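Local coordinates for USP37 protein (Homo sapiens, PDB 3U12) that probably acts, as the full-length enzyme, as a cysteine-type deubiquitinase that removes ubiquitin from proteins, and is represented here by its pleckstrin homology domain, at residues V76-S81 with E110-L115; R87-L90 with S96-S99. All blocks are in the same frame, centred on the assembly; numbering follows the deposited sequence.

Contact 1 of 2, residues V76-S81 with E110-L115; sequences VVLRPS and EMRLFL
V76 of strand 73-80 packs on R112 and L115 of the C-terminal helix, and L78 packs on R112. The valine splits its two methyls between the helix residues. Its CG2 lies 3.8 Å from CB of L115. Its CG1 is 3.9 Å from CG of R112 and equally close to CD1 of L115. The V76 and L115 side chains cross at about a right angle.

The second kind of contact involves the guanidinium of R112. This residue is modelled in two conformers, and one is described here, so the contact is less certain than those of V76. The arginine chain leaves with CG anti to the backbone N (chi1 -167°), then bends at chi2 and chi3. This brings the charged group round to L78, whose CD1 sits over one face, 3.8 Å above the plane and toward the rim. The nearest guanidinium atom to L78 CD1 is R112 NH1, at 3.9 Å.

No hydrogen bond joins the two segments. Strand and helix run nearly antiparallel, at 165°, with their axes 9.1 Å apart. L78 also touches A108 and E109 of the same helix, and L115 reaches L88 on the next strand.

Packing of the C-terminal helix against the sheet is characteristic of the PH fold. Here the join depends on shape and apolar packing. The arginine end is probably its less fixed part, as the two conformers suggest.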
ATOM      1  N   VAL A  76      -8.151   4.337  -3.861  1.00 29.77           N
ATOM      2  CA  VAL A  76      -6.721   4.610  -4.008  1.00 30.24           C
ATOM      3  C   VAL A  76      -6.549   6.054  -4.468  1.00 36.67           C
ATOM      4  O   VAL A  76      -7.117   6.459  -5.488  1.00 38.49           O
ATOM      5  CB  VAL A  76      -5.943   3.624  -4.933  1.00 34.12           C
ATOM      6  CG1 VAL A  76      -4.438   3.764  -4.718  1.00 32.90           C
ATOM      7  CG2 VAL A  76      -6.371   2.177  -4.717  1.00 33.08           C
ATOM      8  N   VAL A  77      -5.809   6.839  -3.692  1.00 32.76           N
ATOM      9  CA  VAL A  77      -5.566   8.247  -3.983  1.00 34.69           C
ATOM     10  C   VAL A  77      -4.056   8.474  -4.007  1.00 38.17           C
ATOM     11  O   VAL A  77      -3.345   7.929  -3.157  1.00 35.14           O
ATOM     12  CB  VAL A  77      -6.270   9.188  -2.936  1.00 40.39           C
ATOM     13  CG1 VAL A  77      -5.970  10.661  -3.204  1.00 43.13           C
ATOM     14  CG2 VAL A  77      -7.783   8.967  -2.902  1.00 41.27           C
ATOM     15  N   LEU A  78      -3.579   9.277  -4.971  1.00 35.27           N
ATOM     16  CA  LEU A  78      -2.198   9.743  -5.067  1.00 36.46           C
ATOM     17  C   LEU A  78      -2.217  11.236  -4.842  1.00 45.59           C
ATOM     18  O   LEU A  78      -3.076  11.931  -5.391  1.00 48.29           O
ATOM     19  CB  LEU A  78      -1.557   9.500  -6.444  1.00 36.77           C
ATOM     20  CG  LEU A  78      -1.143   8.100  -6.861  1.00 39.25           C
ATOM     21  CD1 LEU A  78      -0.409   8.155  -8.185  1.00 39.76           C
ATOM     22  CD2 LEU A  78      -0.236   7.461  -5.852  1.00 41.44           C
ATOM     23  N   ARG A  79      -1.265  11.739  -4.064  1.00 44.01           N
ATOM     24  CA  ARG A  79      -1.113  13.169  -3.801  1.00 47.42           C
ATOM     25  C   ARG A  79       0.357  13.566  -3.976  1.00 51.86           C
ATOM     26  O   ARG A  79       1.224  12.758  -3.629  1.00 48.59           O
ATOM     27  CB  ARG A  79      -1.629  13.539  -2.395  1.00 49.27           C
ATOM     28  CG  ARG A  79      -3.160  13.490  -2.251  1.00 62.04           C
ATOM     29  CD  ARG A  79      -3.877  14.676  -2.868  1.00 72.68           C
ATOM     30  NE  ARG A  79      -5.295  14.398  -3.107  1.00 83.30           N
ATOM     31  CZ  ARG A  79      -5.827  14.169  -4.306  1.00 94.81           C
ATOM     32  NH1 ARG A  79      -5.067  14.184  -5.394  1.00 82.94           N
ATOM     33  NH2 ARG A  79      -7.127  13.926  -4.425  1.00 75.80           N
ATOM     34  N   PRO A  80       0.679  14.762  -4.542  1.00 52.24           N
ATOM     35  CA  PRO A  80       2.099  15.141  -4.695  1.00 53.47           C
ATOM     36  C   PRO A  80       2.810  15.227  -3.346  1.00 58.29           C
ATOM     37  O   PRO A  80       2.216  15.683  -2.369  1.00 60.04           O
ATOM     38  CB  PRO A  80       2.041  16.508  -5.403  1.00 59.43           C
ATOM     39  CG  PRO A  80       0.666  16.585  -5.996  1.00 64.29           C
ATOM     40  CD  PRO A  80      -0.211  15.833  -5.033  1.00 57.28           C
ATOM     41  N   SER A  81       4.058  14.751  -3.287  1.00 53.99           N
ATOM     42  CA  SER A  81       4.849  14.725  -2.055  1.00 54.26           C
ATOM     43  C   SER A  81       6.240  15.329  -2.279  1.00 61.94           C
ATOM     44  O   SER A  81       7.257  14.751  -1.878  1.00 61.15           O
ATOM     45  CB  SER A  81       4.947  13.293  -1.540  1.00 52.57           C
ATOM     46  OG  SER A  81       5.676  13.241  -0.327  1.00 62.51           O
ATOM     47  N   GLU A 110       2.350   3.392 -11.161  1.00 23.73           N
ATOM     48  CA  GLU A 110       2.302   1.993 -11.574  1.00 23.76           C
ATOM     49  C   GLU A 110       1.540   1.172 -10.517  1.00 23.72           C
ATOM     50  O   GLU A 110       0.673   0.364 -10.872  1.00 21.87           O
ATOM     51  CB  GLU A 110       3.723   1.456 -11.797  1.00 26.13           C
ATOM     52  CG  GLU A 110       3.761   0.011 -12.266  1.00 39.46           C
ATOM     53  CD  GLU A 110       5.120  -0.652 -12.369  1.00 62.17           C
ATOM     54  OE1 GLU A 110       6.142  -0.012 -12.026  1.00 56.28           O
ATOM     55  OE2 GLU A 110       5.158  -1.826 -12.805  1.00 59.15           O
HETATM   56  N   MSE A 111       1.837   1.408  -9.220  1.00 19.56           N
HETATM   57  CA  MSE A 111       1.148   0.736  -8.104  1.00 16.88           C
HETATM   58  C   MSE A 111      -0.337   1.097  -8.119  1.00 18.75           C
HETATM   59  O   MSE A 111      -1.148   0.201  -7.973  1.00 19.86           O
HETATM   60  CB  MSE A 111       1.798   1.045  -6.746  1.00 17.34           C
HETATM   61  CG  MSE A 111       1.134   0.320  -5.572  1.00 23.42           C
HETATM   62 SE   MSE A 111       1.196  -1.627  -5.729  1.00 33.70          SE
HETATM   63  CE  MSE A 111       3.043  -1.893  -4.899  1.00 29.97           C
ATOM     64  N   ARG A 112      -0.686   2.377  -8.282  0.50 17.85           N
ATOM     65  CA  ARG A 112      -2.083   2.836  -8.350  0.50 19.35           C
ATOM     66  C   ARG A 112      -2.837   2.145  -9.504  0.50 22.86           C
ATOM     67  O   ARG A 112      -3.959   1.678  -9.297  0.50 22.25           O
ATOM     68  CB  ARG A 112      -2.164   4.363  -8.519  0.50 21.53           C
ATOM     69  CG  ARG A 112      -3.573   4.931  -8.290  0.50 25.09           C
ATOM     70  CD  ARG A 112      -4.289   5.311  -9.576  0.50 40.90           C
ATOM     71  NE  ARG A 112      -3.968   6.674  -9.995  0.50 48.67           N
ATOM     72  CZ  ARG A 112      -3.043   6.987 -10.895  0.50 62.48           C
ATOM     73  NH1 ARG A 112      -2.820   8.255 -11.214  0.50 53.99           N
ATOM     74  NH2 ARG A 112      -2.337   6.033 -11.492  0.50 42.43           N
ATOM     75  N   LEU A 113      -2.210   2.071 -10.695  1.00 21.58           N
ATOM     76  CA  LEU A 113      -2.789   1.412 -11.867  1.00 23.64           C
ATOM     77  C   LEU A 113      -3.076  -0.065 -11.544  1.00 23.70           C
ATOM     78  O   LEU A 113      -4.189  -0.526 -11.770  1.00 23.27           O
ATOM     79  CB  LEU A 113      -1.827   1.538 -13.063  1.00 25.31           C
ATOM     80  CG  LEU A 113      -2.281   0.991 -14.398  1.00 32.51           C
ATOM     81  CD1 LEU A 113      -3.535   1.664 -14.849  1.00 36.74           C
ATOM     82  CD2 LEU A 113      -1.225   1.236 -15.449  1.00 35.33           C
ATOM     83  N   PHE A 114      -2.116  -0.752 -10.897  1.00 20.42           N
ATOM     84  CA  PHE A 114      -2.295  -2.135 -10.505  1.00 19.24           C
ATOM     85  C   PHE A 114      -3.427  -2.268  -9.480  1.00 21.00           C
ATOM     86  O   PHE A 114      -4.268  -3.174  -9.597  1.00 21.02           O
ATOM     87  CB  PHE A 114      -0.984  -2.749  -9.969  1.00 19.04           C
ATOM     88  CG  PHE A 114      -1.168  -4.180  -9.516  1.00 19.63           C
ATOM     89  CD1 PHE A 114      -1.215  -5.218 -10.438  1.00 25.22           C
ATOM     90  CD2 PHE A 114      -1.340  -4.484  -8.167  1.00 21.54           C
ATOM     91  CE1 PHE A 114      -1.402  -6.542 -10.017  1.00 26.29           C
ATOM     92  CE2 PHE A 114      -1.530  -5.803  -7.752  1.00 24.08           C
ATOM     93  CZ  PHE A 114      -1.589  -6.816  -8.686  1.00 23.49           C
ATOM     94  N   LEU A 115      -3.458  -1.364  -8.490  1.00 17.02           N
ATOM     95  CA  LEU A 115      -4.478  -1.423  -7.442  1.00 16.83           C
ATOM     96  C   LEU A 115      -5.866  -1.151  -8.006  1.00 22.17           C
ATOM     97  O   LEU A 115      -6.833  -1.781  -7.581  1.00 21.98           O
ATOM     98  CB  LEU A 115      -4.146  -0.458  -6.285  1.00 15.67           C
ATOM     99  CG  LEU A 115      -2.927  -0.841  -5.445  1.00 16.99           C
ATOM    100  CD1 LEU A 115      -2.540   0.325  -4.515  1.00 16.46           C
ATOM    101  CD2 LEU A 115      -3.172  -2.166  -4.658  1.00 14.78           C
TER

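Contact 2 of 2, residues R87-L90 with S96-S99; sequences RLML and SFLS
M89, a selenomethionine, packs against F97 and S99 of the adjacent strand. Its CB is 3.8 Å from both CE1 and CZ of F97. CG, placed beside the backbone N by a chi1 of -68°, comes still closer to the ring, 3.7 Å from CZ, and is 3.4 Å from OG of S99. S99 has two conformers, and this OG contact holds for one of them and is doubtful. SE passes 4.2 Å from CZ of F97. The terminal CE, beyond a bend at chi3, is 4.0 Å from CZ of F97. It also lies at the edge of the R87 guanidinium, in its plane. M89 approaches the ring obliquely.

The backbones form an antiparallel pair. L90 and L98 are a hydrogen-bonded pair: N of each donates to O of the other at 2.9 Å, with both bonds almost straight. M89 and S99 are the adjoining non-hydrogen-bonded pair.

L90 and L98 point to the other side of the sheet from M89 and S99, and there both touch L54 of strand 51-58. Each strand of this hairpin has a further partner in the PH-domain sheet: 85-92 pairs with 73-80, and 97-104 with 25-30.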
ATOM      1  N   ARG A  87       2.541  10.537  -2.670  1.00 29.07           N
ATOM      2  CA  ARG A  87       2.024   9.841  -1.509  1.00 27.28           C
ATOM      3  C   ARG A  87       0.878   9.009  -2.016  1.00 28.97           C
ATOM      4  O   ARG A  87       0.006   9.525  -2.717  1.00 30.84           O
ATOM      5  CB  ARG A  87       1.549  10.812  -0.418  1.00 29.42           C
ATOM      6  CG  ARG A  87       1.223  10.081   0.891  1.00 33.83           C
ATOM      7  CD  ARG A  87       0.694  11.016   1.963  1.00 41.54           C
ATOM      8  NE  ARG A  87       1.759  11.802   2.586  1.00 52.57           N
ATOM      9  CZ  ARG A  87       1.616  12.512   3.701  1.00 63.85           C
ATOM     10  NH1 ARG A  87       0.454  12.529   4.343  1.00 50.89           N
ATOM     11  NH2 ARG A  87       2.641  13.191   4.196  1.00 45.47           N
ATOM     12  N   LEU A  88       0.898   7.724  -1.706  1.00 23.06           N
ATOM     13  CA  LEU A  88      -0.146   6.808  -2.129  1.00 22.87           C
ATOM     14  C   LEU A  88      -0.980   6.446  -0.916  1.00 27.87           C
ATOM     15  O   LEU A  88      -0.439   5.995   0.093  1.00 25.62           O
ATOM     16  CB  LEU A  88       0.481   5.554  -2.785  1.00 21.50           C
ATOM     17  CG  LEU A  88      -0.497   4.544  -3.388  1.00 26.99           C
ATOM     18  CD1 LEU A  88       0.080   3.930  -4.661  1.00 27.44           C
ATOM     19  CD2 LEU A  88      -0.838   3.435  -2.367  1.00 29.55           C
HETATM   20  N   MSE A  89      -2.292   6.605  -1.031  1.00 26.53           N
HETATM   21  CA  MSE A  89      -3.208   6.311   0.071  1.00 27.68           C
HETATM   22  C   MSE A  89      -4.239   5.291  -0.367  1.00 27.87           C
HETATM   23  O   MSE A  89      -4.998   5.509  -1.309  1.00 27.36           O
HETATM   24  CB  MSE A  89      -3.855   7.610   0.584  1.00 33.53           C
HETATM   25  CG  MSE A  89      -2.846   8.503   1.271  1.00 43.67           C
HETATM   26 SE   MSE A  89      -3.355  10.347   1.255  1.00 59.02          SE
HETATM   27  CE  MSE A  89      -2.737  10.837   3.018  1.00 57.64           C
ATOM     28  N   LEU A  90      -4.176   4.145   0.261  1.00 21.99           N
ATOM     29  CA  LEU A  90      -5.023   2.996  -0.013  1.00 20.58           C
ATOM     30  C   LEU A  90      -6.003   2.782   1.130  1.00 23.96           C
ATOM     31  O   LEU A  90      -5.578   2.498   2.250  1.00 21.22           O
ATOM     32  CB  LEU A  90      -4.117   1.760  -0.159  1.00 17.91           C
ATOM     33  CG  LEU A  90      -4.779   0.385  -0.325  1.00 21.71           C
ATOM     34  CD1 LEU A  90      -5.610   0.304  -1.600  1.00 21.96           C
ATOM     35  CD2 LEU A  90      -3.728  -0.718  -0.305  1.00 19.72           C
ATOM     36  N   SER A  96      -9.450  -0.108   6.759  1.00 28.16           N
ATOM     37  CA  SER A  96      -8.011   0.005   6.977  1.00 25.23           C
ATOM     38  C   SER A  96      -7.495   1.089   6.002  1.00 28.11           C
ATOM     39  O   SER A  96      -7.956   1.175   4.852  1.00 27.30           O
ATOM     40  CB  SER A  96      -7.301  -1.301   6.671  1.00 25.26           C
ATOM     41  OG  SER A  96      -7.837  -2.385   7.404  1.00 30.82           O
ATOM     42  N   PHE A  97      -6.618   1.960   6.494  1.00 24.06           N
ATOM     43  CA  PHE A  97      -6.043   3.045   5.711  1.00 23.46           C
ATOM     44  C   PHE A  97      -4.532   2.884   5.745  1.00 25.91           C
ATOM     45  O   PHE A  97      -3.939   2.905   6.824  1.00 26.05           O
ATOM     46  CB  PHE A  97      -6.439   4.387   6.311  1.00 28.06           C
ATOM     47  CG  PHE A  97      -6.002   5.593   5.510  1.00 30.88           C
ATOM     48  CD1 PHE A  97      -6.536   5.843   4.252  1.00 33.42           C
ATOM     49  CD2 PHE A  97      -5.085   6.499   6.032  1.00 34.90           C
ATOM     50  CE1 PHE A  97      -6.138   6.962   3.517  1.00 36.74           C
ATOM     51  CE2 PHE A  97      -4.708   7.634   5.308  1.00 39.36           C
ATOM     52  CZ  PHE A  97      -5.247   7.865   4.062  1.00 37.93           C
ATOM     53  N   LEU A  98      -3.926   2.694   4.575  1.00 19.91           N
ATOM     54  CA  LEU A  98      -2.488   2.507   4.414  1.00 19.03           C
ATOM     55  C   LEU A  98      -1.914   3.639   3.612  1.00 22.74           C
ATOM     56  O   LEU A  98      -2.367   3.895   2.489  1.00 21.78           O
ATOM     57  CB  LEU A  98      -2.173   1.177   3.705  1.00 17.42           C
ATOM     58  CG  LEU A  98      -2.456  -0.122   4.494  1.00 21.46           C
ATOM     59  CD1 LEU A  98      -3.928  -0.501   4.444  1.00 22.92           C
ATOM     60  CD2 LEU A  98      -1.680  -1.268   3.917  1.00 24.56           C
ATOM     61  N   SER A  99      -0.899   4.297   4.164  0.50 19.31           N
ATOM     62  CA  SER A  99      -0.225   5.395   3.487  0.50 20.04           C
ATOM     63  C   SER A  99       1.259   5.128   3.312  0.50 22.90           C
ATOM     64  O   SER A  99       1.902   4.545   4.186  0.50 21.32           O
ATOM     65  CB  SER A  99      -0.445   6.700   4.238  0.50 23.97           C
ATOM     66  OG  SER A  99      -1.804   7.068   4.124  0.50 27.07           O
TER

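In the fold
From the N terminus, the chain first forms strands 21-23 to 65-68 and then enters strand 73-80, where contact 1 begins. Strand 85-92 follows, turns, and returns as strand 97-104. Contact 2 closes this short hairpin loop. The chain then passes directly into helix 105-119, which comes back to strand 73-80 and closes the longer loop of contact 1. Contact 2 is therefore nested inside contact 1. The two meet where strands 73-80 and 85-92 pair: V77 O lies 2.7 Å from M89 N, a probable hydrogen bond, while V76 packs on L90. Contact 1 ties the helix to strand 73-80, and contact 2 joins strands 85-92 and 97-104 beside it.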